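Thiosulfate sulfurtransferase YnjE (Escherichia coli, PDB 2WLR) catalyses transfer of the outer sulfur of thiosulfate to cyanide, giving thiocyanate and sulfite, as a monomeric periplasmic enzyme of the rhodanese family. Local coordinates at residues 33-38 and 139-144; 124-129 and 232-237; 149-154 and 204-209; 209-214 and 236-241. All coordinates share one frame; numbering follows the deposited sequence.

Interaction 1 of 4, residues 33-38 and 139-144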
loop_
_atom_site.group_PDB
_atom_site.type_symbol
_atom_site.label_atom_id
_atom_site.label_comp_id
_atom_site.label_asym_id
_atom_site.label_seq_id
_atom_site.Cartn_x
_atom_site.Cartn_y
_atom_site.Cartn_z
ATOM N N GLY A 33 -7.056 -10.542 4.230
ATOM C CA GLY A 33 -7.780 -10.760 5.483
ATOM C C GLY A 33 -9.228 -10.340 5.510
ATOM O O GLY A 33 -9.939 -10.751 6.418
ATOM N N TRP A 34 -9.711 -9.561 4.564
ATOM C CA TRP A 34 -11.127 -9.196 4.571
ATOM C C TRP A 34 -11.951 -10.470 4.410
ATOM O O TRP A 34 -11.757 -11.242 3.496
ATOM C CB TRP A 34 -11.471 -8.243 3.463
ATOM C CG TRP A 34 -10.939 -6.885 3.709
ATOM C CD1 TRP A 34 -9.827 -6.320 3.140
ATOM C CD2 TRP A 34 -11.465 -5.898 4.607
ATOM N NE1 TRP A 34 -9.631 -5.092 3.637
ATOM C CE2 TRP A 34 -10.643 -4.767 4.499
ATOM C CE3 TRP A 34 -12.572 -5.843 5.458
ATOM C CZ2 TRP A 34 -10.859 -3.605 5.236
ATOM C CZ3 TRP A 34 -12.781 -4.712 6.188
ATOM C CH2 TRP A 34 -11.963 -3.579 6.048
ATOM N N PRO A 35 -12.911 -10.694 5.327
ATOM C CA PRO A 35 -13.777 -11.853 5.107
ATOM C C PRO A 35 -14.740 -11.652 3.925
ATOM O O PRO A 35 -15.161 -10.535 3.640
ATOM C CB PRO A 35 -14.529 -11.976 6.438
ATOM C CG PRO A 35 -13.865 -11.075 7.397
ATOM C CD PRO A 35 -13.139 -10.036 6.616
ATOM N N GLN A 36 -15.133 -12.738 3.287
ATOM C CA GLN A 36 -16.068 -12.670 2.176
ATOM C C GLN A 36 -17.507 -12.454 2.659
ATOM O O GLN A 36 -18.350 -12.056 1.871
ATOM C CB GLN A 36 -15.950 -13.915 1.303
ATOM C CG GLN A 36 -14.541 -14.042 0.659
ATOM C CD GLN A 36 -14.420 -15.196 -0.287
ATOM O OE1 GLN A 36 -13.811 -16.220 0.034
ATOM N NE2 GLN A 36 -14.957 -15.020 -1.497
ATOM N N THR A 37 -17.766 -12.783 3.923
ATOM C CA THR A 37 -19.077 -12.561 4.576
ATOM C C THR A 37 -18.764 -12.182 6.017
ATOM O O THR A 37 -17.683 -12.461 6.527
ATOM C CB THR A 37 -19.915 -13.846 4.631
ATOM O OG1 THR A 37 -19.165 -14.874 5.287
ATOM C CG2 THR A 37 -20.297 -14.305 3.226
ATOM N N LEU A 38 -19.710 -11.551 6.698
ATOM C CA LEU A 38 -19.492 -11.142 8.087
ATOM C C LEU A 38 -19.107 -12.320 8.973
ATOM O O LEU A 38 -19.766 -13.370 8.913
ATOM C CB LEU A 38 -20.773 -10.495 8.628
ATOM C CG LEU A 38 -21.067 -9.112 8.147
ATOM C CD1 LEU A 38 -22.466 -8.690 8.562
ATOM C CD2 LEU A 38 -20.007 -8.088 8.617
ATOM N N GLU A 139 -24.009 -3.357 7.924
ATOM C CA GLU A 139 -22.974 -3.865 8.814
ATOM C C GLU A 139 -21.807 -4.369 7.977
ATOM O O GLU A 139 -22.007 -5.151 7.053
ATOM C CB GLU A 139 -23.487 -5.012 9.692
ATOM C CG GLU A 139 -22.532 -5.418 10.786
ATOM C CD GLU A 139 -23.041 -6.557 11.657
ATOM O OE1 GLU A 139 -24.249 -6.873 11.637
ATOM O OE2 GLU A 139 -22.215 -7.141 12.380
ATOM N N VAL A 140 -20.605 -3.920 8.317
ATOM C CA VAL A 140 -19.369 -4.363 7.668
ATOM C C VAL A 140 -18.354 -4.753 8.697
ATOM O O VAL A 140 -18.394 -4.313 9.851
ATOM C CB VAL A 140 -18.780 -3.234 6.768
ATOM C CG1 VAL A 140 -19.772 -2.790 5.687
ATOM C CG2 VAL A 140 -18.330 -2.047 7.624
ATOM N N THR A 141 -17.401 -5.578 8.271
ATOM C CA THR A 141 -16.255 -5.940 9.072
ATOM C C THR A 141 -15.444 -4.694 9.415
ATOM O O THR A 141 -15.287 -3.814 8.554
ATOM C CB THR A 141 -15.348 -6.917 8.304
ATOM O OG1 THR A 141 -16.091 -8.086 7.949
ATOM C CG2 THR A 141 -14.120 -7.329 9.075
ATOM N N ALA A 142 -14.927 -4.632 10.631
ATOM C CA ALA A 142 -14.026 -3.544 11.050
ATOM C C ALA A 142 -14.643 -2.187 10.752
ATOM O O ALA A 142 -14.022 -1.280 10.204
ATOM C CB ALA A 142 -12.672 -3.706 10.369
ATOM N N LYS A 143 -15.895 -2.030 11.154
ATOM C CA LYS A 143 -16.630 -0.783 10.993
ATOM C C LYS A 143 -15.966 0.341 11.798
ATOM O O LYS A 143 -15.447 0.106 12.892
ATOM C CB LYS A 143 -18.082 -0.977 11.472
ATOM C CG LYS A 143 -19.002 0.186 11.179
ATOM C CD LYS A 143 -20.309 0.108 11.940
ATOM C CE LYS A 143 -21.266 1.206 11.445
ATOM N NZ LYS A 143 -22.646 1.089 11.995
ATOM N N PRO A 144 -15.962 1.564 11.249
ATOM C CA PRO A 144 -15.528 2.674 12.091
ATOM C C PRO A 144 -16.247 2.718 13.452
ATOM O O PRO A 144 -17.442 2.462 13.497
ATOM C CB PRO A 144 -15.900 3.904 11.264
ATOM C CG PRO A 144 -15.930 3.466 9.878
ATOM C CD PRO A 144 -16.388 2.014 9.916
HETATM O O HOH W 1 -17.600 -9.134 5.549
#
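W34 turns the edge of its six-membered ring to T141. The carbonyl O of T141 lies near the ring plane, 3.6 Å from CZ3 of W34. The CB of T141 sits beside the same corner of the ring. CB of A142 comes up obliquely to CZ3. Other aromatic rings surround the indole: Y127 and F122 meet it edge-to-face, and W130 meets it with inclined planes. Its NE1 bonds to the backbone O of L125, and W130 NE1 binds the T141 carbonyl. Both polar groups at this junction are therefore satisfied.

The P35 ring and the T141 side chain reach toward each other. The ring atom CD of P35 is 3.8 Å from both OG1 and CG2 of T141. T141 OG1 is hydrogen-bonded to a water at 3.0 Å; the water also donates a weak bond to the P35 carbonyl.

L38 closes the outer end with its two methyls. CD2 of L38 lies 3.6 Å from the backbone N of T141. CD1 of L38 rests 3.8 Å from CD of E139, against an extended side chain.

No direct hydrogen bond joins the segments. They are two irregular loops, one following helix 28-32 and the other helix 128-135. Their contact is a loop-to-loop interface between the first and second rhodanese regions of this multidomain sulfurtransferase.

Interaction 2 of 4, residues 124-129 and 232-237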
loop_
_atom_site.group_PDB
_atom_site.type_symbol
_atom_site.label_atom_id
_atom_site.label_comp_id
_atom_site.label_asym_id
_atom_site.label_seq_id
_atom_site.Cartn_x
_atom_site.Cartn_y
_atom_site.Cartn_z
ATOM N N GLN A 124 -6.984 -1.526 7.472
ATOM C CA GLN A 124 -6.510 -0.205 7.028
ATOM C C GLN A 124 -6.511 -0.021 5.550
ATOM O O GLN A 124 -6.375 1.110 5.080
ATOM C CB GLN A 124 -5.111 0.047 7.549
ATOM C CG GLN A 124 -5.062 0.202 9.088
ATOM C CD GLN A 124 -3.678 0.063 9.681
ATOM O OE1 GLN A 124 -2.671 -0.138 8.994
ATOM N NE2 GLN A 124 -3.610 0.209 11.003
ATOM N N LEU A 125 -6.588 -1.106 4.792
ATOM C CA LEU A 125 -6.561 -1.089 3.318
ATOM C C LEU A 125 -7.882 -1.613 2.855
ATOM O O LEU A 125 -8.063 -2.808 2.616
ATOM C CB LEU A 125 -5.406 -1.946 2.761
ATOM C CG LEU A 125 -4.026 -1.380 3.042
ATOM C CD1 LEU A 125 -2.962 -2.383 2.666
ATOM C CD2 LEU A 125 -3.743 -0.083 2.315
ATOM N N VAL A 126 -8.837 -0.708 2.714
ATOM C CA VAL A 126 -10.196 -1.114 2.348
ATOM C C VAL A 126 -10.372 -1.326 0.829
ATOM O O VAL A 126 -9.477 -1.035 0.030
ATOM C CB VAL A 126 -11.238 -0.126 2.906
ATOM C CG1 VAL A 126 -10.959 0.141 4.409
ATOM C CG2 VAL A 126 -11.253 1.190 2.077
ATOM N N TYR A 127 -11.531 -1.821 0.428
ATOM C CA TYR A 127 -11.820 -2.137 -0.955
ATOM C C TYR A 127 -13.226 -1.615 -1.311
ATOM O O TYR A 127 -14.011 -1.279 -0.402
ATOM C CB TYR A 127 -11.655 -3.641 -1.181
ATOM C CG TYR A 127 -12.638 -4.527 -0.459
ATOM C CD1 TYR A 127 -12.483 -4.854 0.878
ATOM C CD2 TYR A 127 -13.729 -5.059 -1.137
ATOM C CE1 TYR A 127 -13.371 -5.685 1.506
ATOM C CE2 TYR A 127 -14.645 -5.892 -0.488
ATOM C CZ TYR A 127 -14.456 -6.193 0.822
ATOM O OH TYR A 127 -15.383 -7.031 1.410
ATOM N N PRO A 128 -13.556 -1.531 -2.612
ATOM C CA PRO A 128 -14.767 -0.776 -2.990
ATOM C C PRO A 128 -16.080 -1.263 -2.399
ATOM O O PRO A 128 -16.847 -0.459 -1.847
ATOM C CB PRO A 128 -14.756 -0.844 -4.524
ATOM C CG PRO A 128 -13.310 -0.898 -4.852
ATOM C CD PRO A 128 -12.728 -1.809 -3.783
ATOM N N GLN A 129 -16.375 -2.545 -2.502
ATOM C CA GLN A 129 -17.634 -3.032 -1.957
ATOM C C GLN A 129 -17.801 -2.702 -0.483
ATOM O O GLN A 129 -18.898 -2.373 -0.017
ATOM C CB GLN A 129 -17.812 -4.528 -2.198
ATOM C CG GLN A 129 -19.258 -4.968 -1.950
ATOM C CD GLN A 129 -20.247 -4.346 -2.932
ATOM O OE1 GLN A 129 -20.001 -4.332 -4.148
ATOM N NE2 GLN A 129 -21.337 -3.791 -2.413
ATOM N N ARG A 232 -7.380 5.181 6.991
ATOM C CA ARG A 232 -7.403 4.061 6.065
ATOM C C ARG A 232 -7.285 4.559 4.643
ATOM O O ARG A 232 -7.535 5.742 4.349
ATOM C CB ARG A 232 -8.691 3.276 6.222
ATOM C CG ARG A 232 -8.958 2.917 7.645
ATOM C CD ARG A 232 -10.072 1.945 7.779
ATOM N NE ARG A 232 -10.544 1.837 9.139
ATOM C CZ ARG A 232 -11.396 0.905 9.549
ATOM N NH1 ARG A 232 -11.787 -0.060 8.731
ATOM N NH2 ARG A 232 -11.844 0.950 10.795
ATOM N N LEU A 233 -6.884 3.652 3.755
ATOM C CA LEU A 233 -6.772 3.942 2.318
ATOM C C LEU A 233 -7.655 2.999 1.573
ATOM O O LEU A 233 -7.776 1.836 1.925
ATOM C CB LEU A 233 -5.369 3.664 1.793
ATOM C CG LEU A 233 -4.233 4.538 2.285
ATOM C CD1 LEU A 233 -2.904 4.063 1.640
ATOM C CD2 LEU A 233 -4.505 6.014 1.998
ATOM N N LEU A 234 -8.214 3.477 0.478
ATOM C CA LEU A 234 -8.773 2.568 -0.519
ATOM C C LEU A 234 -7.657 1.948 -1.349
ATOM O O LEU A 234 -6.979 2.622 -2.094
ATOM C CB LEU A 234 -9.764 3.286 -1.439
ATOM C CG LEU A 234 -10.373 2.499 -2.597
ATOM C CD1 LEU A 234 -11.127 1.245 -2.102
ATOM C CD2 LEU A 234 -11.312 3.369 -3.421
ATOM N N ASP A 235 -7.511 0.639 -1.230
ATOM C CA ASP A 235 -6.415 -0.106 -1.865
ATOM C C ASP A 235 -6.597 0.016 -3.373
ATOM O O ASP A 235 -7.670 -0.301 -3.883
ATOM C CB ASP A 235 -6.523 -1.559 -1.405
ATOM C CG ASP A 235 -5.298 -2.402 -1.719
ATOM O OD1 ASP A 235 -4.252 -1.866 -2.115
ATOM O OD2 ASP A 235 -5.456 -3.630 -1.567
ATOM N N GLY A 236 -5.579 0.529 -4.060
ATOM C CA GLY A 236 -5.636 0.683 -5.495
ATOM C C GLY A 236 -6.281 1.975 -5.962
ATOM O O GLY A 236 -6.249 2.306 -7.162
ATOM N N GLY A 237 -6.845 2.729 -5.038
ATOM C CA GLY A 237 -7.400 4.024 -5.354
ATOM C C GLY A 237 -8.682 4.019 -6.145
ATOM O O GLY A 237 -9.383 3.038 -6.248
HETATM O O HOH W 2 -7.176 -4.909 0.810
#
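V126 and L234 fill one side of a short pair of parallel strands, while L125 and L233 pack on the other. The methyl CD1 of L234 is the main bump. It fits against the bend where strand 125-126 gives way to helix 128-135. There CD1 of L234 lies 3.5 Å from O of V126, and it also touches C of Y127 and CD of P128. The L234 side chain crosses the proline at about a right angle. Its CG is anti to the backbone N (chi1 176°), which directs the branch to this bend.

The two methyls of V126 part. CG2 comes obliquely against O of L233. CG1 of V126 lies 3.9 Å from CD of R232, whose extended chain passes across it. The guanidinium of R232 continues to a salt bridge with D230 and a bond to the A142 carbonyl. CB of D235 comes within 3.3 Å of O of V126. On the opposite face L125 and L233 lie side by side, with CD2 of L125 4.1 Å from CB of L233. M376 and A380 of helix 369-380 pack there.

Three backbone bonds set the register: L233 N to Q124 O, V126 N to L233 O, and D235 N to V126 O, each 2.9 Å. The chain then leaves the strand by a type II turn from L234 to G237. D235 OD1 bonds to M340 N, beyond the strand pair.

This is the edge of the five-stranded parallel sheet of the second rhodanese domain, where strand 125-126 flanks strand 231-234 in an alpha/beta fold.

Interaction 3 of 4, residues 149-154 and 204-209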
loop_
_atom_site.group_PDB
_atom_site.type_symbol
_atom_site.label_atom_id
_atom_site.label_comp_id
_atom_site.label_asym_id
_atom_site.label_seq_id
_atom_site.Cartn_x
_atom_site.Cartn_y
_atom_site.Cartn_z
ATOM N N LYS A 149 -15.396 9.779 7.537
ATOM C CA LYS A 149 -15.328 10.615 6.373
ATOM C C LYS A 149 -14.617 9.833 5.272
ATOM O O LYS A 149 -13.637 9.113 5.571
ATOM C CB LYS A 149 -14.518 11.880 6.676
ATOM C CG LYS A 149 -15.012 12.744 7.811
ATOM C CD LYS A 149 -16.337 13.390 7.450
ATOM C CE LYS A 149 -16.570 14.742 8.166
ATOM N NZ LYS A 149 -17.448 14.574 9.332
ATOM N N VAL A 150 -15.060 10.009 4.040
ATOM C CA VAL A 150 -14.364 9.551 2.842
ATOM C C VAL A 150 -13.877 10.768 2.076
ATOM O O VAL A 150 -14.623 11.717 1.876
ATOM C CB VAL A 150 -15.250 8.695 1.955
ATOM C CG1 VAL A 150 -14.493 8.256 0.698
ATOM C CG2 VAL A 150 -15.732 7.472 2.731
ATOM N N ILE A 151 -12.613 10.772 1.691
ATOM C CA ILE A 151 -11.981 11.944 1.115
ATOM C C ILE A 151 -11.086 11.560 -0.029
ATOM O O ILE A 151 -10.186 10.708 0.140
ATOM C CB ILE A 151 -11.134 12.686 2.165
ATOM C CG1 ILE A 151 -11.942 12.961 3.451
ATOM C CG2 ILE A 151 -10.635 14.007 1.609
ATOM C CD1 ILE A 151 -11.273 13.872 4.429
ATOM N N GLU A 152 -11.289 12.208 -1.169
ATOM C CA GLU A 152 -10.412 12.110 -2.335
ATOM C C GLU A 152 -9.288 13.116 -2.181
ATOM O O GLU A 152 -9.523 14.279 -1.858
ATOM C CB GLU A 152 -11.133 12.419 -3.662
ATOM C CG GLU A 152 -10.223 12.253 -4.850
ATOM C CD GLU A 152 -10.908 12.188 -6.216
ATOM O OE1 GLU A 152 -12.129 11.890 -6.336
ATOM O OE2 GLU A 152 -10.157 12.378 -7.215
ATOM N N ALA A 153 -8.053 12.670 -2.391
ATOM C CA ALA A 153 -6.874 13.535 -2.329
ATOM C C ALA A 153 -6.218 13.610 -3.699
ATOM O O ALA A 153 -6.058 12.595 -4.379
ATOM C CB ALA A 153 -5.850 12.988 -1.260
ATOM N N ALA A 154 -5.847 14.816 -4.101
ATOM C CA ALA A 154 -5.092 15.037 -5.321
ATOM C C ALA A 154 -4.415 16.393 -5.252
ATOM O O ALA A 154 -4.727 17.216 -4.386
ATOM C CB ALA A 154 -5.989 14.938 -6.563
ATOM N N THR A 204 -12.459 10.674 14.499
ATOM C CA THR A 204 -13.144 10.481 13.240
ATOM C C THR A 204 -12.317 9.532 12.382
ATOM O O THR A 204 -11.110 9.759 12.205
ATOM C CB THR A 204 -13.255 11.784 12.445
ATOM O OG1 THR A 204 -13.851 12.801 13.267
ATOM C CG2 THR A 204 -14.075 11.598 11.156
ATOM N N THR A 205 -12.936 8.472 11.873
ATOM C CA THR A 205 -12.263 7.586 10.919
ATOM C C THR A 205 -12.192 8.296 9.578
ATOM O O THR A 205 -13.175 8.800 9.084
ATOM C CB THR A 205 -12.984 6.250 10.728
ATOM O OG1 THR A 205 -13.019 5.560 11.977
ATOM C CG2 THR A 205 -12.252 5.376 9.664
ATOM N N VAL A 206 -11.011 8.313 8.970
ATOM C CA VAL A 206 -10.839 8.946 7.659
ATOM C C VAL A 206 -10.412 7.885 6.652
ATOM O O VAL A 206 -9.383 7.216 6.854
ATOM C CB VAL A 206 -9.844 10.079 7.706
ATOM C CG1 VAL A 206 -9.680 10.676 6.328
ATOM C CG2 VAL A 206 -10.256 11.183 8.737
ATOM N N ILE A 207 -11.181 7.749 5.591
ATOM C CA ILE A 207 -10.847 6.857 4.480
ATOM C C ILE A 207 -10.454 7.744 3.297
ATOM O O ILE A 207 -11.286 8.449 2.745
ATOM C CB ILE A 207 -12.007 5.893 4.147
ATOM C CG1 ILE A 207 -12.430 5.118 5.406
ATOM C CG2 ILE A 207 -11.614 4.934 3.045
ATOM C CD1 ILE A 207 -13.881 5.133 5.611
ATOM N N LEU A 208 -9.207 7.676 2.897
ATOM C CA LEU A 208 -8.669 8.455 1.798
ATOM C C LEU A 208 -8.509 7.613 0.554
ATOM O O LEU A 208 -8.151 6.416 0.611
ATOM C CB LEU A 208 -7.312 9.060 2.191
ATOM C CG LEU A 208 -7.416 10.252 3.152
ATOM C CD1 LEU A 208 -6.278 10.288 4.153
ATOM C CD2 LEU A 208 -7.524 11.564 2.338
ATOM N N TYR A 209 -8.723 8.241 -0.589
ATOM C CA TYR A 209 -8.405 7.618 -1.865
ATOM C C TYR A 209 -7.900 8.646 -2.808
ATOM O O TYR A 209 -8.121 9.831 -2.632
ATOM C CB TYR A 209 -9.591 6.865 -2.490
ATOM C CG TYR A 209 -10.669 7.764 -3.105
ATOM C CD1 TYR A 209 -11.661 8.345 -2.330
ATOM C CD2 TYR A 209 -10.674 8.022 -4.470
ATOM C CE1 TYR A 209 -12.627 9.172 -2.924
ATOM C CE2 TYR A 209 -11.632 8.830 -5.035
ATOM C CZ TYR A 209 -12.589 9.391 -4.268
ATOM O OH TYR A 209 -13.549 10.219 -4.844
HETATM O O HOH W 3 -16.172 13.937 12.446
#
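Y209, K149 and I151 have the largest areas buried where strands 149-154 and 205-209 run parallel inside the sheet of a rhodanese alpha/beta domain. The axes are 4.7 Å apart and 28° from parallel. Backbone bonds alternate between K149, I151 and A153 on one strand and T205, I207 and Y209 on the other.

K149 begins the pair. Its CG touches CG2 of T204 at 3.7 Å. NZ bonds weakly to the G199 carbonyl. I151 lies beside L208, with CB of I151 3.8 Å from CD2 of L208. Its own CD1 reaches CG1 of V206. Helix 213-226 covers this side, with A216 and A220 on L208.

Y209 ends the pair. The ring edge meets CG1 of V150, and one ring face receives E152. CB of E152 stands 3.9 Å from the centroid of the Y209 ring, over the face. With CG anti to the backbone N (chi1 -178°) and the chain extended beyond it, E152 runs along the ring and brings its carboxylate to the phenol end. The main partner of Y209 OH is I166 N, while OE2 of E152 pairs with R211. The remaining carboxylate oxygen, OE1 of E152, takes a weak hydrogen bond from Y209 OH at 2.7 Å.

Interaction 4 of 4, residues 209-214 and 236-241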
loop_
_atom_site.group_PDB
_atom_site.type_symbol
_atom_site.label_atom_id
_atom_site.label_comp_id
_atom_site.label_asym_id
_atom_site.label_seq_id
_atom_site.Cartn_x
_atom_site.Cartn_y
_atom_site.Cartn_z
ATOM N N TYR A 209 -8.723 8.241 -0.589
ATOM C CA TYR A 209 -8.405 7.618 -1.865
ATOM C C TYR A 209 -7.900 8.646 -2.808
ATOM O O TYR A 209 -8.121 9.831 -2.632
ATOM C CB TYR A 209 -9.591 6.865 -2.490
ATOM C CG TYR A 209 -10.669 7.764 -3.105
ATOM C CD1 TYR A 209 -11.661 8.345 -2.330
ATOM C CD2 TYR A 209 -10.674 8.022 -4.470
ATOM C CE1 TYR A 209 -12.627 9.172 -2.924
ATOM C CE2 TYR A 209 -11.632 8.830 -5.035
ATOM C CZ TYR A 209 -12.589 9.391 -4.268
ATOM O OH TYR A 209 -13.549 10.219 -4.844
ATOM N N GLY A 210 -7.205 8.188 -3.820
ATOM C CA GLY A 210 -6.719 9.088 -4.858
ATOM C C GLY A 210 -6.828 8.431 -6.206
ATOM O O GLY A 210 -6.960 7.236 -6.304
ATOM N N ARG A 211 -6.747 9.225 -7.265
ATOM C CA ARG A 211 -6.523 8.661 -8.566
ATOM C C ARG A 211 -5.143 7.992 -8.551
ATOM O O ARG A 211 -4.939 6.986 -9.206
ATOM C CB ARG A 211 -6.599 9.719 -9.683
ATOM C CG ARG A 211 -7.908 9.674 -10.523
ATOM C CD ARG A 211 -9.113 10.310 -9.843
ATOM N NE ARG A 211 -10.289 10.203 -10.716
ATOM C CZ ARG A 211 -11.527 10.606 -10.436
ATOM N NH1 ARG A 211 -11.830 11.179 -9.281
ATOM N NH2 ARG A 211 -12.453 10.406 -11.350
ATOM N N ASP A 212 -4.218 8.544 -7.768
ATOM C CA ASP A 212 -2.949 7.872 -7.464
ATOM C C ASP A 212 -2.927 7.630 -5.959
ATOM O O ASP A 212 -3.199 8.533 -5.170
ATOM C CB ASP A 212 -1.759 8.757 -7.832
ATOM C CG ASP A 212 -1.742 9.144 -9.306
ATOM O OD1 ASP A 212 -1.946 8.276 -10.192
ATOM O OD2 ASP A 212 -1.501 10.342 -9.559
ATOM N N VAL A 213 -2.555 6.415 -5.562
ATOM C CA VAL A 213 -2.582 6.045 -4.161
ATOM C C VAL A 213 -1.668 6.953 -3.352
ATOM O O VAL A 213 -2.018 7.317 -2.238
ATOM C CB VAL A 213 -2.198 4.571 -3.991
ATOM C CG1 VAL A 213 -1.988 4.229 -2.530
ATOM C CG2 VAL A 213 -3.287 3.660 -4.601
ATOM N N TYR A 214 -0.499 7.306 -3.889
ATOM C CA TYR A 214 0.455 8.085 -3.115
ATOM C C TYR A 214 -0.003 9.458 -2.687
ATOM O O TYR A 214 0.468 9.940 -1.668
ATOM C CB TYR A 214 1.868 8.051 -3.708
ATOM C CG TYR A 214 2.181 8.825 -4.973
ATOM C CD1 TYR A 214 1.197 9.253 -5.875
ATOM C CD2 TYR A 214 3.515 9.136 -5.261
ATOM C CE1 TYR A 214 1.546 9.960 -7.020
ATOM C CE2 TYR A 214 3.854 9.845 -6.401
ATOM C CZ TYR A 214 2.878 10.262 -7.253
ATOM O OH TYR A 214 3.250 10.968 -8.381
ATOM N N GLY A 236 -5.579 0.529 -4.060
ATOM C CA GLY A 236 -5.636 0.683 -5.495
ATOM C C GLY A 236 -6.281 1.975 -5.962
ATOM O O GLY A 236 -6.249 2.306 -7.162
ATOM N N GLY A 237 -6.845 2.729 -5.038
ATOM C CA GLY A 237 -7.400 4.024 -5.354
ATOM C C GLY A 237 -8.682 4.019 -6.145
ATOM O O GLY A 237 -9.383 3.038 -6.248
ATOM N N TRP A 238 -8.945 5.173 -6.749
ATOM C CA TRP A 238 -10.151 5.412 -7.518
ATOM C C TRP A 238 -10.428 4.374 -8.583
ATOM O O TRP A 238 -11.574 4.028 -8.798
ATOM C CB TRP A 238 -10.045 6.785 -8.175
ATOM C CG TRP A 238 -11.058 6.970 -9.278
ATOM C CD1 TRP A 238 -10.807 6.914 -10.611
ATOM C CD2 TRP A 238 -12.477 7.169 -9.133
ATOM N NE1 TRP A 238 -11.982 7.073 -11.316
ATOM C CE2 TRP A 238 -13.017 7.228 -10.431
ATOM C CE3 TRP A 238 -13.346 7.253 -8.035
ATOM C CZ2 TRP A 238 -14.386 7.442 -10.665
ATOM C CZ3 TRP A 238 -14.710 7.469 -8.270
ATOM C CH2 TRP A 238 -15.202 7.543 -9.588
ATOM N N GLN A 239 -9.389 3.924 -9.267
ATOM C CA GLN A 239 -9.620 3.037 -10.408
ATOM C C GLN A 239 -10.357 1.776 -9.978
ATOM O O GLN A 239 -11.130 1.212 -10.755
ATOM C CB GLN A 239 -8.321 2.697 -11.117
ATOM C CG GLN A 239 -8.540 2.110 -12.527
ATOM C CD GLN A 239 -9.394 3.000 -13.403
ATOM O OE1 GLN A 239 -9.221 4.223 -13.429
ATOM N NE2 GLN A 239 -10.328 2.392 -14.131
ATOM N N THR A 240 -10.117 1.298 -8.762
ATOM C CA THR A 240 -10.823 0.110 -8.285
ATOM C C THR A 240 -12.336 0.364 -8.112
ATOM O O THR A 240 -13.143 -0.541 -8.330
ATOM C CB THR A 240 -10.243 -0.471 -6.960
ATOM O OG1 THR A 240 -10.469 0.408 -5.845
ATOM C CG2 THR A 240 -8.745 -0.852 -7.104
ATOM N N TRP A 241 -12.710 1.548 -7.660
ATOM C CA TRP A 241 -14.118 1.948 -7.596
ATOM C C TRP A 241 -14.740 2.016 -8.979
ATOM O O TRP A 241 -15.834 1.491 -9.199
ATOM C CB TRP A 241 -14.259 3.298 -6.894
ATOM C CG TRP A 241 -15.701 3.661 -6.618
ATOM C CD1 TRP A 241 -16.552 4.326 -7.432
ATOM C CD2 TRP A 241 -16.417 3.398 -5.415
ATOM N NE1 TRP A 241 -17.753 4.475 -6.838
ATOM C CE2 TRP A 241 -17.710 3.938 -5.574
ATOM C CE3 TRP A 241 -16.099 2.777 -4.203
ATOM C CZ2 TRP A 241 -18.681 3.825 -4.600
ATOM C CZ3 TRP A 241 -17.044 2.681 -3.251
ATOM C CH2 TRP A 241 -18.333 3.219 -3.431
HETATM O O HOH W 4 -6.561 4.678 -8.772
#
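R211 stacks on W238 in a cation-pi contact. The guanidinium lies over one face of the indole, with planes about 24° apart. CZ of R211 is 3.6 Å from the centroid of the five-membered ring of W238, only 5° off its normal. NE of R211 lies 3.3 Å from CD1 of W238, and NH2 sits over CE2. The bend at chi2 (78°) brings the end of R211 back to the ring, although its CB points away.

The direct hydrogen bond is from W238 N to G210 O, at 2.9 Å. The donor stands above the carbonyl plane. A water donates to R211 O and G236 O and accepts from Q239 N, bridging the two segments. T240 gives both its N and OG1 to G237 O in the first turn of helix 238-243.

Apolar contacts flank these bonds. CE2 of Y209 is 3.8 Å from CE3 of W238. CG2 of V213 rests on the G236-G237 peptide, 3.7 Å from G237 N. The close approach of G237 CA to G210 O suits a residue without a side chain.

R211 NH1 bonds to the S164 carbonyl as well as to E152. The carboxylate probably balances the charge, and the indole face with the NH1 partners would restrict rotation of the guanidinium.

Interactions 2, 3 and 4 are buried within the second rhodanese domain; interaction 1 is partly buried and joins loops of the first and second rhodanese regions. Interactions 2 and 3 belong to one parallel sheet, joined by backbone bonds from strand 231-234 to strand 205-209. Both rely on regular backbone bonding and mainly aliphatic packing, with a tyrosine and a glutamate added at the end of interaction 3. Interaction 4 continues from both at the strand ends, sharing Y209 with interaction 3 and G236 and G237 with interaction 2. Its chemistry turns to charge and aromatic stacking. Interaction 1 depends on side-chain packing and water, but W34 and A142 bond directly to interaction 2.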